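Local structure of flower-specific gamma-thionin-like protein/acidic protein (Solanum lycopersicum, 4UJ0) at residues Thr11-Cys16 with Arg23-Lys28; His35-Lys38 with Cys43-Thr46. The protein is an antimicrobial plant defensin that grips phosphatidylinositol 4,5-bisphosphate as a cationic dimer and so lyses cells. All coordinates share one frame; numbering follows the deposited sequence.

Contact 1 of 2, residues Thr11-Cys16 with Arg23-Lys28; sequences TFPGLC and RKYCIK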
loop_
_atom_site.group_PDB
_atom_site.type_symbol
_atom_site.label_atom_id
_atom_site.label_comp_id
_atom_site.label_asym_id
_atom_site.label_seq_id
_atom_site.Cartn_x
_atom_site.Cartn_y
_atom_site.Cartn_z
ATOM N N THR A 11 0.218 -8.538 2.427
ATOM C CA THR A 11 1.081 -9.408 1.638
ATOM C C THR A 11 2.456 -8.824 1.309
ATOM O O THR A 11 3.333 -9.559 0.859
ATOM C CB THR A 11 0.401 -9.835 0.321
ATOM O OG1 THR A 11 0.293 -8.726 -0.575
ATOM C CG2 THR A 11 -0.983 -10.422 0.597
ATOM N N PHE A 12 2.644 -7.521 1.513
ATOM C CA PHE A 12 3.939 -6.923 1.229
ATOM C C PHE A 12 5.010 -7.422 2.197
ATOM O O PHE A 12 4.843 -7.348 3.413
ATOM C CB PHE A 12 3.859 -5.410 1.324
ATOM C CG PHE A 12 5.125 -4.734 0.909
ATOM C CD1 PHE A 12 5.346 -4.426 -0.413
ATOM C CD2 PHE A 12 6.128 -4.462 1.836
ATOM C CE1 PHE A 12 6.531 -3.823 -0.808
ATOM C CE2 PHE A 12 7.303 -3.827 1.445
ATOM C CZ PHE A 12 7.513 -3.530 0.127
ATOM N N PRO A 13 6.121 -7.949 1.667
ATOM C CA PRO A 13 7.168 -8.455 2.559
ATOM C C PRO A 13 8.217 -7.421 2.961
ATOM O O PRO A 13 8.783 -6.737 2.112
ATOM C CB PRO A 13 7.819 -9.564 1.729
ATOM C CG PRO A 13 7.618 -9.129 0.308
ATOM C CD PRO A 13 6.341 -8.326 0.258
ATOM N N GLY A 14 8.490 -7.321 4.252
ATOM C CA GLY A 14 9.628 -6.541 4.715
ATOM C C GLY A 14 9.390 -5.048 4.692
ATOM O O GLY A 14 8.254 -4.561 4.693
ATOM N N LEU A 15 10.487 -4.308 4.666
ATOM C CA LEU A 15 10.435 -2.858 4.731
ATOM C C LEU A 15 10.052 -2.246 3.396
ATOM O O LEU A 15 10.522 -2.684 2.344
ATOM C CB LEU A 15 11.802 -2.321 5.139
ATOM C CG LEU A 15 12.220 -2.671 6.570
ATOM C CD1 LEU A 15 13.599 -2.107 6.871
ATOM C CD2 LEU A 15 11.206 -2.165 7.586
ATOM N N CYS A 16 9.231 -1.198 3.460
ATOM C CA CYS A 16 8.729 -0.534 2.263
ATOM C C CYS A 16 9.530 0.724 1.907
ATOM O O CYS A 16 9.442 1.755 2.584
ATOM C CB CYS A 16 7.257 -0.160 2.455
ATOM S SG CYS A 16 6.379 0.192 0.915
ATOM N N ARG A 23 2.531 -0.755 -4.389
ATOM C CA ARG A 23 1.349 -0.596 -5.226
ATOM C C ARG A 23 0.966 -1.943 -5.865
ATOM O O ARG A 23 -0.220 -2.306 -5.907
ATOM C CB ARG A 23 1.615 0.459 -6.296
ATOM C CG ARG A 23 0.433 0.796 -7.185
ATOM C CD ARG A 23 0.832 1.789 -8.258
ATOM N NE ARG A 23 1.670 2.860 -7.715
ATOM C CZ ARG A 23 2.821 3.280 -8.246
ATOM N NH1 ARG A 23 3.311 2.736 -9.359
ATOM N NH2 ARG A 23 3.496 4.264 -7.660
ATOM N N LYS A 24 1.963 -2.688 -6.348
ATOM C CA LYS A 24 1.702 -3.941 -7.043
ATOM C C LYS A 24 1.052 -4.950 -6.106
ATOM O O LYS A 24 0.051 -5.572 -6.454
ATOM C CB LYS A 24 2.999 -4.535 -7.603
ATOM C CG LYS A 24 2.763 -5.746 -8.497
ATOM C CD LYS A 24 4.066 -6.405 -8.951
ATOM C CE LYS A 24 4.869 -6.922 -7.768
ATOM N NZ LYS A 24 4.082 -7.835 -6.878
ATOM N N TYR A 25 1.626 -5.106 -4.919
ATOM C CA TYR A 25 1.044 -5.989 -3.908
ATOM C C TYR A 25 -0.377 -5.538 -3.552
ATOM O O TYR A 25 -1.297 -6.356 -3.453
ATOM C CB TYR A 25 1.915 -6.031 -2.640
ATOM C CG TYR A 25 3.152 -6.905 -2.746
ATOM C CD1 TYR A 25 4.358 -6.384 -3.207
ATOM C CD2 TYR A 25 3.112 -8.237 -2.390
ATOM C CE1 TYR A 25 5.470 -7.165 -3.313
ATOM C CE2 TYR A 25 4.232 -9.030 -2.470
ATOM C CZ TYR A 25 5.413 -8.488 -2.938
ATOM O OH TYR A 25 6.531 -9.259 -3.050
ATOM N N CYS A 26 -0.564 -4.238 -3.372
ATOM C CA CYS A 26 -1.865 -3.735 -2.946
ATOM C C CYS A 26 -2.958 -3.973 -3.972
ATOM O O CYS A 26 -4.094 -4.338 -3.631
ATOM C CB CYS A 26 -1.769 -2.257 -2.582
ATOM S SG CYS A 26 -0.848 -2.004 -1.104
ATOM N N ILE A 27 -2.626 -3.826 -5.251
ATOM C CA ILE A 27 -3.619 -4.069 -6.284
ATOM C C ILE A 27 -4.036 -5.535 -6.297
ATOM O O ILE A 27 -5.222 -5.849 -6.533
ATOM C CB ILE A 27 -3.099 -3.594 -7.648
ATOM C CG1 ILE A 27 -3.078 -2.066 -7.634
ATOM C CG2 ILE A 27 -3.976 -4.115 -8.806
ATOM C CD1 ILE A 27 -2.278 -1.441 -8.772
ATOM N N LYS A 28 -3.092 -6.429 -6.000
ATOM C CA LYS A 28 -3.400 -7.852 -5.944
ATOM C C LYS A 28 -4.311 -8.140 -4.747
ATOM O O LYS A 28 -5.071 -9.110 -4.755
ATOM C CB LYS A 28 -2.124 -8.697 -5.874
ATOM C CG LYS A 28 -1.276 -8.637 -7.129
ATOM C CD LYS A 28 -0.124 -9.647 -7.076
ATOM C CE LYS A 28 0.622 -9.698 -8.405
ATOM N NZ LYS A 28 1.747 -10.686 -8.369
HETATM O O HOH W 1 -0.526 -9.143 -2.995
#
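The Tyr25 ring receives Phe12 and Pro13 over one face, while Lys24 NZ lies 3.9 Å above the opposite face, toward the rim, and Thr11 OG1 sits near the ring plane at the CD2 edge. The Phe12 ring has Pro13 CD over one face and Gly14 O in plane at its edge. This chain is the gamma-thionin (defensin) domain of a longer protein, with a cysteine-stabilised alpha-beta fold, and Tyr25 joins helix 19-28 to the loop that leads into it from strand 4-8. Phe12 presents its edge to the Tyr25 face in an offset edge-to-face pair, the planes turned 75° apart and the centroids separated by 5.3 Å; within this pair the nearest atoms are Phe12 CD1 and Tyr25 CD1, 3.6 Å apart. Phe12 CA adds a CH-pi contact, 20° off the Tyr25 ring normal. Pro13 crosses the phenol end, its CD packing against Tyr25 CZ at 3.3 Å. With chi1 at -174° the Phe12 ring points away from its own backbone N and packs on Cys43 and Ser21. Thr11 OG1 is also hydrogen-bonded to Glu29 OE2. One water donates to both segments, 2.6 Å from Thr11 OG1 and 2.9 Å from Tyr25 O.

Contact 2 of 2, residues His35-Lys38 with Cys43-Thr46; sequences HCSK and CLCT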
loop_
_atom_site.group_PDB
_atom_site.type_symbol
_atom_site.label_atom_id
_atom_site.label_comp_id
_atom_site.label_asym_id
_atom_site.label_seq_id
_atom_site.Cartn_x
_atom_site.Cartn_y
_atom_site.Cartn_z
ATOM N N HIS A 35 1.219 2.926 -1.270
ATOM C CA HIS A 35 2.463 3.666 -1.143
ATOM C C HIS A 35 3.121 3.321 0.183
ATOM O O HIS A 35 2.458 2.873 1.128
ATOM C CB HIS A 35 2.189 5.170 -1.213
ATOM C CG HIS A 35 1.339 5.664 -0.085
ATOM N ND1 HIS A 35 -0.039 5.636 -0.118
ATOM C CD2 HIS A 35 1.679 6.164 1.127
ATOM C CE1 HIS A 35 -0.515 6.117 1.020
ATOM N NE2 HIS A 35 0.509 6.430 1.794
ATOM N N CYS A 36 4.432 3.516 0.238
ATOM C CA CYS A 36 5.189 3.320 1.463
ATOM C C CYS A 36 4.969 4.491 2.386
ATOM O O CYS A 36 4.965 5.648 1.948
ATOM C CB CYS A 36 6.682 3.222 1.166
ATOM S SG CYS A 36 7.119 1.883 0.051
ATOM N N SER A 37 4.793 4.200 3.667
ATOM C CA SER A 37 4.886 5.248 4.664
ATOM C C SER A 37 6.380 5.529 4.844
ATOM O O SER A 37 7.132 4.647 5.233
ATOM C CB SER A 37 4.201 4.840 5.974
ATOM O OG SER A 37 4.808 3.726 6.588
ATOM N N LYS A 38 6.817 6.740 4.494
ATOM C CA LYS A 38 8.232 7.095 4.613
ATOM C C LYS A 38 8.639 6.997 6.075
ATOM O O LYS A 38 9.815 6.850 6.406
ATOM C CB LYS A 38 8.486 8.509 4.090
ATOM C CG LYS A 38 8.212 8.676 2.609
ATOM C CD LYS A 38 8.826 9.953 2.069
ATOM C CE LYS A 38 8.476 10.165 0.603
ATOM N NZ LYS A 38 7.017 10.436 0.390
ATOM N N CYS A 43 4.058 -0.775 3.832
ATOM C CA CYS A 43 3.253 -0.636 2.620
ATOM C C CYS A 43 1.792 -0.396 3.009
ATOM O O CYS A 43 1.183 -1.214 3.712
ATOM C CB CYS A 43 3.382 -1.886 1.759
ATOM S SG CYS A 43 2.291 -1.987 0.355
ATOM N N LEU A 44 1.256 0.743 2.571
ATOM C CA LEU A 44 -0.120 1.152 2.882
ATOM C C LEU A 44 -0.949 1.084 1.617
ATOM O O LEU A 44 -0.660 1.775 0.647
ATOM C CB LEU A 44 -0.153 2.583 3.433
ATOM C CG LEU A 44 0.670 2.775 4.708
ATOM C CD1 LEU A 44 0.555 4.213 5.233
ATOM C CD2 LEU A 44 0.221 1.774 5.759
ATOM N N CYS A 45 -1.964 0.234 1.628
ATOM C CA CYS A 45 -2.828 0.078 0.466
ATOM C C CYS A 45 -3.954 1.089 0.525
ATOM O O CYS A 45 -4.451 1.388 1.603
ATOM C CB CYS A 45 -3.406 -1.330 0.429
ATOM S SG CYS A 45 -2.172 -2.655 0.317
ATOM N N THR A 46 -4.363 1.569 -0.649
ATOM C CA THR A 46 -5.376 2.599 -0.754
ATOM C C THR A 46 -6.473 2.239 -1.759
ATOM O O THR A 46 -6.223 1.616 -2.801
ATOM C CB THR A 46 -4.725 3.946 -1.154
ATOM O OG1 THR A 46 -3.934 3.771 -2.348
ATOM C CG2 THR A 46 -3.832 4.451 -0.018
HETATM O O HOH W 2 -1.512 5.146 -2.463
#
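His35 and Leu44 face each other as an antiparallel hydrogen-bonded pair: His35 N donates to Leu44 O at 2.9 Å, and Leu44 N returns a bond to His35 O at 2.8 Å. Both bonds are fairly straight, with N-H...O angles of 158° and 162°. Both side chains lie on one face of the sheet, and there the imidazole leans across toward the neighbouring strand, with Leu44 CB over one ring face and Thr46 CG2 near the ring plane, 3.9 Å from His35 CE1. The first torsion of His35 (chi1 63°) tucks CG between the backbone N and carbonyl carbon, which leans the ring toward strand 43-48. A water in the ring plane, 2.8 Å from His35 ND1 and 2.8 Å from Thr46 OG1, links the two polar groups and helps fix the turn of the imidazole. Leu44 rises from the same face, and its CD1 meets Ser37 CB at 3.8 Å as well as the NE2 end of the imidazole.

These residues belong to the beta hairpin of strands 33-36 and 43-48, within the three-stranded antiparallel sheet of the defensin fold. Cys36 and Cys43 form the next, non-hydrogen-bonded pair, on the opposite face from His35 and Leu44; their disulfides run to Cys16 and Cys22. Farther out, Lys6 of strand 4-8 touches His35, Leu44 and Thr46. Ser37 OG is hydrogen-bonded to Lys42 N within the hairpin connection, and Cys36 N donates to Asp19 OD1 at the start of helix 19-28.

In the fold
Contact 1 closes before contact 2 opens along the chain, yet their centres lie only 9 Å apart and two disulfides join them directly. Cys16 SG is bonded to Cys36 SG at 2.0 Å, a clamp from the loop to the hairpin, while the Cys26-Cys45 bridge ties the helix to strand 43-48. With Cys22-Cys43, Cys26-Cys45 makes the pair of helix-to-strand bridges that defines the cysteine-stabilised alpha-beta motif. Between the bridges Phe12 CG packs against Cys43 CB at 3.4 Å, and Cys26 SG approaches Cys43 SG at 3.5 Å. Contact 2 also has an acetate ion, probably from the crystallisation liquor, whose nearest atom is about 3 Å from the His35 side chain.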